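Local structure of 2S Albumin protein (Dolichos, 6IX1) at residues Ala13-Phe18 with Tyr24-Tyr29; Ala6-Ser11 with Ser71-Phe76; Glu182-Lys187 with Asp214-Leu219. The protein probably serves as a seed storage protein and is built on the four-bladed beta-propeller of the hemopexin family. One frame throughout, in Å; residues are numbered along the deposited sequence.

The three contacts follow the propeller from within one blade to the spaces between blades. Interaction 1 is a hairpin inside the first blade, held by backbone bonds, packed with apolar side chains on one face and partly open to solvent on the other. Interaction 2 passes from the innermost strand of that blade to the second blade; strand 6-9 neighbours strand 15-20, so both contacts draw on one sheet. It has a buried CH-pi contact and a serine pair nearer the surface. Interaction 3 is a buried aromatic pair between the fourth blade and the C-terminal segment; Trp216 also packs on Phe18 and Val27 of interaction 1.

Interaction 1: Ala13-Phe18 with Tyr24-Tyr29; sequences AYEVYF and YVRVYY
Val16 and Val27 face each other near the middle of a beta hairpin, formed by the second and third strands of the first blade of a hemopexin-type beta-propeller. Val16 N bonds Val27 O and Val27 N bonds Val16 O, both at 2.9 Å; Phe18 and Val25 pair in the same way on one side of them, and on the other Tyr29 N bonds Tyr14 O. The tightly packed face carries Val16, Phe18, Val25 and Val27. Val16 sets its CG1 between the backbone N and the carbonyl carbon (chi1 60°), bringing it to 3.9 Å from Val27 CB and to 3.7 Å from Tyr29 CD1. The same methyl stands over the rim of the Phe18 ring, whose CD2 lies 4.1 Å from Val27 CG2, while Val25 CG2 comes in at the edge of that ring. Trp216 extends this apolar layer by meeting Phe18 edge-to-face. At the end of the pairing Tyr14 crosses Tyr29 at about a right angle, with Tyr14 CD1 over one face of the Tyr29 ring and the ring planes 56° apart; the Tyr29 hydroxyl is bonded to His178.

The opposite face is looser. Tyr17 is still buried there, with Arg26 CG over one face of its ring, but Glu15 and Arg26 are partly exposed and Tyr28 is exposed. Arg26 bends at its third torsion and holds a salt bridge to Glu15; its NH2 also bonds Thr40. The bridging bond, Arg26 NH1 to Glu15 OE1 at 2.9 Å, lies in the guanidinium plane yet meets the oxygen from above the carboxylate, 38° out of its plane.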
loop_
_atom_site.group_PDB
_atom_site.type_symbol
_atom_site.label_atom_id
_atom_site.label_comp_id
_atom_site.label_asym_id
_atom_site.label_seq_id
_atom_site.Cartn_x
_atom_site.Cartn_y
_atom_site.Cartn_z
ATOM N N ALA A 13 14.155 -1.259 8.649
ATOM C CA ALA A 13 14.496 -2.299 7.688
ATOM C C ALA A 13 13.602 -3.513 7.879
ATOM O O ALA A 13 13.418 -4.042 8.983
ATOM C CB ALA A 13 15.951 -2.659 7.763
ATOM N N TYR A 14 13.058 -3.980 6.767
ATOM C CA TYR A 14 12.253 -5.210 6.737
ATOM C C TYR A 14 11.072 -5.202 7.692
ATOM O O TYR A 14 10.610 -6.261 8.091
ATOM C CB TYR A 14 13.107 -6.491 6.797
ATOM C CG TYR A 14 13.924 -6.619 5.542
ATOM C CD1 TYR A 14 13.356 -7.184 4.419
ATOM C CD2 TYR A 14 15.221 -6.141 5.391
ATOM C CE1 TYR A 14 14.027 -7.185 3.200
ATOM C CE2 TYR A 14 15.892 -6.120 4.177
ATOM C CZ TYR A 14 15.303 -6.687 3.073
ATOM O OH TYR A 14 15.942 -6.750 1.854
ATOM N N GLU A 15 10.504 -4.018 7.877
ATOM C CA GLU A 15 9.211 -3.887 8.558
ATOM C C GLU A 15 8.141 -3.381 7.563
ATOM O O GLU A 15 8.408 -2.453 6.776
ATOM C CB GLU A 15 9.302 -2.966 9.779
ATOM C CG GLU A 15 10.239 -3.511 10.799
ATOM C CD GLU A 15 10.312 -2.749 12.116
ATOM O OE1 GLU A 15 9.313 -2.130 12.502
ATOM O OE2 GLU A 15 11.362 -2.927 12.794
ATOM N N VAL A 16 6.951 -3.949 7.710
ATOM C CA VAL A 16 5.788 -3.591 6.888
ATOM C C VAL A 16 4.591 -3.412 7.842
ATOM O O VAL A 16 4.460 -4.102 8.866
ATOM C CB VAL A 16 5.484 -4.622 5.777
ATOM C CG1 VAL A 16 5.194 -6.041 6.338
ATOM C CG2 VAL A 16 4.305 -4.176 4.917
ATOM N N TYR A 17 3.771 -2.420 7.515
ATOM C CA TYR A 17 2.483 -2.228 8.172
ATOM C C TYR A 17 1.365 -2.752 7.274
ATOM O O TYR A 17 1.320 -2.393 6.094
ATOM C CB TYR A 17 2.248 -0.742 8.452
ATOM C CG TYR A 17 3.157 -0.119 9.483
ATOM C CD1 TYR A 17 4.366 0.377 9.093
ATOM C CD2 TYR A 17 2.854 -0.068 10.841
ATOM C CE1 TYR A 17 5.264 0.938 9.978
ATOM C CE2 TYR A 17 3.738 0.521 11.739
ATOM C CZ TYR A 17 4.979 0.991 11.312
ATOM O OH TYR A 17 5.916 1.543 12.147
ATOM N N PHE A 18 0.519 -3.595 7.816
ATOM C CA PHE A 18 -0.659 -4.130 7.140
ATOM C C PHE A 18 -1.907 -3.661 7.854
ATOM O O PHE A 18 -2.000 -3.865 9.063
ATOM C CB PHE A 18 -0.703 -5.654 7.097
ATOM C CG PHE A 18 0.367 -6.343 6.298
ATOM C CD1 PHE A 18 0.615 -5.997 5.025
ATOM C CD2 PHE A 18 1.084 -7.404 6.799
ATOM C CE1 PHE A 18 1.547 -6.655 4.263
ATOM C CE2 PHE A 18 1.968 -8.111 6.033
ATOM C CZ PHE A 18 2.215 -7.724 4.747
ATOM N N TYR A 24 -4.537 -3.092 12.572
ATOM C CA TYR A 24 -3.288 -3.286 11.806
ATOM C C TYR A 24 -2.334 -4.196 12.568
ATOM O O TYR A 24 -2.541 -4.461 13.775
ATOM C CB TYR A 24 -2.615 -1.934 11.534
ATOM C CG TYR A 24 -1.869 -1.354 12.701
ATOM C CD1 TYR A 24 -2.499 -0.789 13.756
ATOM C CD2 TYR A 24 -0.482 -1.445 12.756
ATOM C CE1 TYR A 24 -1.786 -0.395 14.895
ATOM C CE2 TYR A 24 0.240 -0.989 13.848
ATOM C CZ TYR A 24 -0.424 -0.408 14.909
ATOM O OH TYR A 24 0.258 0.013 16.001
ATOM N N VAL A 25 -1.315 -4.684 11.872
ATOM C CA VAL A 25 -0.124 -5.357 12.415
ATOM C C VAL A 25 1.092 -4.716 11.816
ATOM O O VAL A 25 1.054 -4.091 10.731
ATOM C CB VAL A 25 -0.084 -6.876 12.235
ATOM C CG1 VAL A 25 -1.141 -7.552 13.095
ATOM C CG2 VAL A 25 -0.128 -7.260 10.804
ATOM N N ARG A 26 2.203 -4.829 12.500
ATOM C CA ARG A 26 3.523 -4.494 11.987
ATOM C C ARG A 26 4.291 -5.815 11.956
ATOM O O ARG A 26 4.311 -6.538 12.976
ATOM C CB ARG A 26 4.222 -3.471 12.869
ATOM C CG ARG A 26 5.600 -3.141 12.362
ATOM C CD ARG A 26 6.109 -1.910 13.107
ATOM N NE ARG A 26 6.020 -2.083 14.552
ATOM C CZ ARG A 26 6.920 -2.494 15.400
ATOM N NH1 ARG A 26 8.149 -2.544 15.088
ATOM N NH2 ARG A 26 6.483 -2.688 16.608
ATOM N N VAL A 27 4.887 -6.186 10.839
ATOM C CA VAL A 27 5.554 -7.465 10.617
ATOM C C VAL A 27 7.008 -7.247 10.214
ATOM O O VAL A 27 7.270 -6.308 9.391
ATOM C CB VAL A 27 4.747 -8.235 9.520
ATOM C CG1 VAL A 27 5.486 -9.504 9.089
ATOM C CG2 VAL A 27 3.335 -8.601 9.972
ATOM N N TYR A 28 7.878 -8.096 10.727
ATOM C CA TYR A 28 9.288 -8.181 10.346
ATOM C C TYR A 28 9.345 -9.284 9.308
ATOM O O TYR A 28 9.173 -10.475 9.645
ATOM C CB TYR A 28 10.089 -8.521 11.611
ATOM C CG TYR A 28 11.583 -8.332 11.538
ATOM C CD1 TYR A 28 12.130 -7.233 10.933
ATOM C CD2 TYR A 28 12.415 -9.118 12.348
ATOM C CE1 TYR A 28 13.465 -6.931 11.061
ATOM C CE2 TYR A 28 13.763 -8.862 12.401
ATOM C CZ TYR A 28 14.282 -7.723 11.845
ATOM O OH TYR A 28 15.656 -7.490 11.945
ATOM N N TYR A 29 9.544 -8.928 8.050
ATOM C CA TYR A 29 9.286 -9.876 6.919
ATOM C C TYR A 29 10.604 -10.357 6.335
ATOM O O TYR A 29 11.641 -9.723 6.441
ATOM C CB TYR A 29 8.321 -9.306 5.869
ATOM C CG TYR A 29 8.820 -8.139 5.121
ATOM C CD1 TYR A 29 8.743 -6.862 5.629
ATOM C CD2 TYR A 29 9.287 -8.343 3.827
ATOM C CE1 TYR A 29 9.179 -5.791 4.888
ATOM C CE2 TYR A 29 9.793 -7.279 3.125
ATOM C CZ TYR A 29 9.745 -5.995 3.646
ATOM O OH TYR A 29 10.236 -5.000 2.841
#

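Interaction 2: Ala6-Ser11 with Ser71-Phe76; sequences AAFRSS and SEAYVF
An interblade contact brings Phe8, on the innermost strand of the first propeller blade, up to Ala73, on the second strand of the next blade. The methyl of Ala73 sits squarely over the ring: CB is 4.1 Å from the Phe8 ring centroid and only 2° off the ring normal, a CH-pi contact. Phe8 CE2 is the nearest ring atom, 4.3 Å from Ala73 CB. With CG lying between the backbone N and the carbonyl carbon (chi1 70°), the ring extends from its strand toward Ala73 and offers it a face. Tyr17, from the neighbouring strand of the first blade, stacks on the opposite face, leaving Phe8 layered between its own blade and the next.

In the hemopexin propeller the blades are separate antiparallel sheets arranged round a central axis, and no backbone bonds link strands 6-9 and 72-77 here: the CA atoms of Phe8 and Ala73 are 7.7 Å apart, so side chains bridge the gap. Strand 6-9 is tied to the second blade by polar groups as well, for Arg9 N is hydrogen-bonded to Asp67 OD1.

Past the end of that strand the chains draw together, with 5.5 Å between the CA atoms of Ser11 and Ser71. Here the contact turns polar. The two hydroxyls share a short hydrogen bond, Ser11 OG to Ser71 OG at 2.7 Å, and either could be the donor. Ser11 is exposed and Ser71 partly so; both side chains rest against Pro88, and the backbone N of Ser11 is bonded to the Tyr86 hydroxyl.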
loop_
_atom_site.group_PDB
_atom_site.type_symbol
_atom_site.label_atom_id
_atom_site.label_comp_id
_atom_site.label_asym_id
_atom_site.label_seq_id
_atom_site.Cartn_x
_atom_site.Cartn_y
_atom_site.Cartn_z
ATOM N N ALA A 6 -4.637 -2.520 3.068
ATOM C CA ALA A 6 -3.593 -1.586 2.704
ATOM C C ALA A 6 -2.264 -2.027 3.267
ATOM O O ALA A 6 -2.264 -2.749 4.301
ATOM C CB ALA A 6 -3.960 -0.182 3.178
ATOM N N ALA A 7 -1.182 -1.533 2.736
ATOM C CA ALA A 7 0.138 -1.781 3.322
ATOM C C ALA A 7 1.073 -0.635 3.025
ATOM O O ALA A 7 0.889 0.105 2.010
ATOM C CB ALA A 7 0.667 -3.072 2.734
ATOM N N PHE A 8 2.129 -0.486 3.804
ATOM C CA PHE A 8 3.245 0.374 3.399
ATOM C C PHE A 8 4.529 -0.098 4.056
ATOM O O PHE A 8 4.516 -0.774 5.104
ATOM C CB PHE A 8 2.943 1.861 3.656
ATOM C CG PHE A 8 2.882 2.339 5.083
ATOM C CD1 PHE A 8 4.049 2.558 5.817
ATOM C CD2 PHE A 8 1.650 2.552 5.648
ATOM C CE1 PHE A 8 3.953 3.022 7.115
ATOM C CE2 PHE A 8 1.585 3.066 6.949
ATOM C CZ PHE A 8 2.736 3.255 7.685
ATOM N N ARG A 9 5.618 0.237 3.403
ATOM C CA ARG A 9 6.972 -0.129 3.802
ATOM C C ARG A 9 7.495 0.863 4.832
ATOM O O ARG A 9 7.486 2.086 4.617
ATOM C CB ARG A 9 7.863 -0.093 2.536
ATOM C CG ARG A 9 9.302 -0.427 2.813
ATOM C CD ARG A 9 10.226 -0.308 1.647
ATOM N NE ARG A 9 10.259 1.028 1.104
ATOM C CZ ARG A 9 10.919 1.338 -0.029
ATOM N NH1 ARG A 9 11.468 0.418 -0.763
ATOM N NH2 ARG A 9 10.860 2.607 -0.458
ATOM N N SER A 10 7.955 0.346 5.981
ATOM C CA SER A 10 8.478 1.217 7.023
ATOM C C SER A 10 9.872 1.710 6.628
ATOM O O SER A 10 10.637 1.051 5.946
ATOM C CB SER A 10 8.592 0.468 8.327
ATOM O OG SER A 10 9.087 1.325 9.311
ATOM N N SER A 11 10.233 2.868 7.210
ATOM C CA SER A 11 11.650 3.274 7.292
ATOM C C SER A 11 12.544 2.269 8.050
ATOM O O SER A 11 13.724 2.191 7.757
ATOM C CB SER A 11 11.745 4.642 7.919
ATOM O OG SER A 11 11.237 4.552 9.242
ATOM N N SER A 71 10.055 8.734 7.742
ATOM C CA SER A 71 8.977 7.956 8.357
ATOM C C SER A 71 7.627 8.631 8.052
ATOM O O SER A 71 6.756 8.734 8.888
ATOM C CB SER A 71 9.242 7.792 9.821
ATOM O OG SER A 71 10.429 7.042 10.039
ATOM N N GLU A 72 7.452 8.981 6.788
ATOM C CA GLU A 72 6.218 9.605 6.257
ATOM C C GLU A 72 5.452 8.642 5.336
ATOM O O GLU A 72 6.054 7.853 4.655
ATOM C CB GLU A 72 6.567 10.905 5.543
ATOM C CG GLU A 72 7.185 11.920 6.515
ATOM C CD GLU A 72 7.730 13.197 5.914
ATOM O OE1 GLU A 72 7.822 13.242 4.734
ATOM O OE2 GLU A 72 8.159 14.031 6.727
ATOM N N ALA A 73 4.136 8.812 5.353
ATOM C CA ALA A 73 3.265 8.031 4.481
ATOM C C ALA A 73 1.975 8.809 4.233
ATOM O O ALA A 73 1.564 9.526 5.107
ATOM C CB ALA A 73 2.970 6.710 5.098
ATOM N N TYR A 74 1.379 8.551 3.052
ATOM C CA TYR A 74 -0.039 8.908 2.852
ATOM C C TYR A 74 -0.950 7.770 3.219
ATOM O O TYR A 74 -0.603 6.594 2.912
ATOM C CB TYR A 74 -0.328 9.355 1.413
ATOM C CG TYR A 74 0.139 10.729 1.101
ATOM C CD1 TYR A 74 -0.660 11.822 1.406
ATOM C CD2 TYR A 74 1.370 11.009 0.570
ATOM C CE1 TYR A 74 -0.271 13.133 1.176
ATOM C CE2 TYR A 74 1.767 12.297 0.305
ATOM C CZ TYR A 74 0.944 13.367 0.611
ATOM O OH TYR A 74 1.362 14.632 0.331
ATOM N N VAL A 75 -2.052 8.091 3.873
ATOM C CA VAL A 75 -3.110 7.113 4.136
ATOM C C VAL A 75 -4.429 7.632 3.624
ATOM O O VAL A 75 -4.585 8.861 3.447
ATOM C CB VAL A 75 -3.155 6.847 5.651
ATOM C CG1 VAL A 75 -1.864 6.225 6.145
ATOM C CG2 VAL A 75 -3.457 8.055 6.532
ATOM N N PHE A 76 -5.314 6.715 3.320
ATOM C CA PHE A 76 -6.583 6.969 2.631
ATOM C C PHE A 76 -7.701 6.216 3.337
ATOM O O PHE A 76 -7.438 5.143 3.880
ATOM C CB PHE A 76 -6.512 6.479 1.180
ATOM C CG PHE A 76 -5.469 7.163 0.312
ATOM C CD1 PHE A 76 -4.118 6.858 0.416
ATOM C CD2 PHE A 76 -5.826 8.228 -0.500
ATOM C CE1 PHE A 76 -3.153 7.544 -0.304
ATOM C CE2 PHE A 76 -4.851 8.931 -1.162
ATOM C CZ PHE A 76 -3.512 8.593 -1.096
#

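Interaction 3: Glu182-Lys187 with Asp214-Leu219; sequences EAYLFK and DGWPCL. With SO4 (sulfate ion), chain D.
Trp216 brings the edge of its indole to the face of Tyr184, joining the segment 214-219 that follows the outermost strand of the last blade to the second strand of that blade, 182-187. The segment begins with Asp214 and Gly215, the last two residues of the short helix 212-215. Trp216 is the first residue to leave the helical conformation, and with CG anti to its carbonyl carbon (chi1 -65°) its indole is directed toward the strand. Trp216 CZ2 does the touching, 3.9 Å from Tyr184 CE2 and offset toward the rim of the phenol ring. The Trp216 six-membered ring and the Tyr184 ring have their centroids 5.5 Å apart and their planes at 82°, a T-shaped pair. Tyr184 also stacks with Phe175, and the indole has further edge-to-face partners in Tyr191 of the fourth blade and Phe18 of the first.

After Trp216 the chain passes through Pro217 and Cys218 in a tight 3-10 turn, closed where Leu219 N bonds Trp216 O at 3.0 Å. Leu219 then packs on Val25 and Val27 of the first blade. The segment thus touches both the last blade and the first, where the ring of blades closes.

A sulfate ion, probably from the crystallisation liquor, lies beside the pair. Tyr184 OH donates a hydrogen bond to sulfate O2 at 2.7 Å, the ion sitting at the edge of the phenol ring; Trp216 NE1 is 3.5 Å from sulfate O3, close but not bonded. Gly32 N and the Tyr191 hydroxyl also hydrogen-bond the ion, so the named partners bind this anion through neutral hydroxyl and amide groups, beside an apolar contact made by ring edge and ring face.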
loop_
_atom_site.group_PDB
_atom_site.type_symbol
_atom_site.label_atom_id
_atom_site.label_comp_id
_atom_site.label_asym_id
_atom_site.label_seq_id
_atom_site.Cartn_x
_atom_site.Cartn_y
_atom_site.Cartn_z
ATOM N N GLU A 182 11.713 -5.026 -5.756
ATOM C CA GLU A 182 10.593 -5.956 -5.555
ATOM C C GLU A 182 9.393 -5.212 -4.938
ATOM O O GLU A 182 9.528 -4.212 -4.241
ATOM C CB GLU A 182 10.984 -7.177 -4.751
ATOM C CG GLU A 182 12.082 -7.942 -5.397
ATOM C CD GLU A 182 12.512 -9.248 -4.763
ATOM O OE1 GLU A 182 12.017 -9.613 -3.693
ATOM O OE2 GLU A 182 13.424 -9.869 -5.387
ATOM N N ALA A 183 8.234 -5.795 -5.156
ATOM C CA ALA A 183 6.985 -5.310 -4.579
ATOM C C ALA A 183 6.054 -6.467 -4.348
ATOM O O ALA A 183 6.150 -7.461 -5.063
ATOM C CB ALA A 183 6.332 -4.293 -5.462
ATOM N N TYR A 184 5.141 -6.311 -3.397
ATOM C CA TYR A 184 4.135 -7.330 -3.079
ATOM C C TYR A 184 2.771 -6.755 -3.470
ATOM O O TYR A 184 2.447 -5.641 -3.082
ATOM C CB TYR A 184 4.140 -7.645 -1.591
ATOM C CG TYR A 184 5.343 -8.364 -1.149
ATOM C CD1 TYR A 184 6.474 -7.687 -0.759
ATOM C CD2 TYR A 184 5.393 -9.746 -1.154
ATOM C CE1 TYR A 184 7.631 -8.382 -0.424
ATOM C CE2 TYR A 184 6.540 -10.438 -0.820
ATOM C CZ TYR A 184 7.655 -9.761 -0.370
ATOM O OH TYR A 184 8.817 -10.402 -0.042
ATOM N N LEU A 185 2.013 -7.565 -4.218
ATOM C CA LEU A 185 0.650 -7.153 -4.664
ATOM C C LEU A 185 -0.307 -8.184 -4.017
ATOM O O LEU A 185 -0.072 -9.383 -4.046
ATOM C CB LEU A 185 0.507 -7.241 -6.197
ATOM C CG LEU A 185 1.613 -6.569 -7.005
ATOM C CD1 LEU A 185 1.257 -6.740 -8.478
ATOM C CD2 LEU A 185 1.688 -5.070 -6.685
ATOM N N PHE A 186 -1.368 -7.649 -3.465
ATOM C CA PHE A 186 -2.376 -8.469 -2.781
ATOM C C PHE A 186 -3.749 -8.241 -3.440
ATOM O O PHE A 186 -4.101 -7.139 -3.772
ATOM C CB PHE A 186 -2.505 -8.040 -1.310
ATOM C CG PHE A 186 -1.244 -8.202 -0.515
ATOM C CD1 PHE A 186 -0.283 -7.254 -0.469
ATOM C CD2 PHE A 186 -0.983 -9.366 0.130
ATOM C CE1 PHE A 186 0.903 -7.472 0.230
ATOM C CE2 PHE A 186 0.178 -9.679 0.810
ATOM C CZ PHE A 186 1.127 -8.687 0.866
ATOM N N LYS A 187 -4.498 -9.303 -3.571
ATOM C CA LYS A 187 -5.846 -9.253 -4.170
ATOM C C LYS A 187 -6.656 -10.370 -3.506
ATOM O O LYS A 187 -6.319 -11.565 -3.673
ATOM C CB LYS A 187 -5.804 -9.427 -5.688
ATOM C CG LYS A 187 -7.127 -9.559 -6.438
ATOM C CD LYS A 187 -7.832 -8.313 -6.394
ATOM C CE LYS A 187 -8.853 -8.131 -7.539
ATOM N NZ LYS A 187 -8.469 -8.151 -9.016
ATOM N N ASP A 214 -0.247 -18.871 2.855
ATOM C CA ASP A 214 0.829 -19.803 2.537
ATOM C C ASP A 214 2.205 -19.154 2.576
ATOM O O ASP A 214 3.186 -19.765 2.989
ATOM C CB ASP A 214 0.555 -20.496 1.210
ATOM C CG ASP A 214 -0.709 -21.395 1.314
ATOM O OD1 ASP A 214 -1.059 -21.843 2.394
ATOM O OD2 ASP A 214 -1.376 -21.612 0.345
ATOM N N GLY A 215 2.284 -17.921 2.101
ATOM C CA GLY A 215 3.577 -17.199 2.075
ATOM C C GLY A 215 3.895 -16.432 3.355
ATOM O O GLY A 215 5.043 -16.192 3.659
ATOM N N TRP A 216 2.830 -16.098 4.076
ATOM C CA TRP A 216 2.875 -15.256 5.309
ATOM C C TRP A 216 2.142 -15.955 6.446
ATOM O O TRP A 216 1.129 -15.497 6.952
ATOM C CB TRP A 216 2.216 -13.911 5.011
ATOM C CG TRP A 216 2.985 -13.118 3.987
ATOM C CD1 TRP A 216 2.936 -13.266 2.617
ATOM C CD2 TRP A 216 3.812 -11.977 4.213
ATOM N NE1 TRP A 216 3.740 -12.348 2.007
ATOM C CE2 TRP A 216 4.283 -11.525 2.955
ATOM C CE3 TRP A 216 4.135 -11.240 5.347
ATOM C CZ2 TRP A 216 5.090 -10.418 2.821
ATOM C CZ3 TRP A 216 4.978 -10.182 5.225
ATOM C CH2 TRP A 216 5.443 -9.759 3.991
ATOM N N PRO A 217 2.580 -17.179 6.828
ATOM C CA PRO A 217 1.828 -17.918 7.816
ATOM C C PRO A 217 1.695 -17.278 9.203
ATOM O O PRO A 217 0.824 -17.649 9.970
ATOM C CB PRO A 217 2.495 -19.273 7.876
ATOM C CG PRO A 217 3.903 -18.992 7.364
ATOM C CD PRO A 217 3.727 -17.920 6.295
ATOM N N CYS A 218 2.512 -16.270 9.461
ATOM C CA CYS A 218 2.420 -15.587 10.767
ATOM C C CYS A 218 1.086 -14.850 10.892
ATOM O O CYS A 218 0.739 -14.462 12.005
ATOM C CB CYS A 218 3.612 -14.657 11.075
ATOM S SG CYS A 218 3.606 -13.116 10.075
ATOM N N LEU A 219 0.371 -14.670 9.776
ATOM C CA LEU A 219 -0.924 -13.991 9.768
ATOM C C LEU A 219 -2.103 -14.945 9.934
ATOM O O LEU A 219 -3.211 -14.444 9.941
ATOM C CB LEU A 219 -1.079 -13.198 8.492
ATOM C CG LEU A 219 -0.001 -12.126 8.258
ATOM C CD1 LEU A 219 -0.303 -11.458 6.945
ATOM C CD2 LEU A 219 0.125 -11.121 9.419
HETATM S S SO4 D . 7.661 -14.036 -0.355
HETATM O O1 SO4 D . 8.225 -15.288 0.013
HETATM O O2 SO4 D . 8.720 -13.087 -0.294
HETATM O O3 SO4 D . 6.687 -13.663 0.535
HETATM O O4 SO4 D . 7.077 -14.045 -1.666
#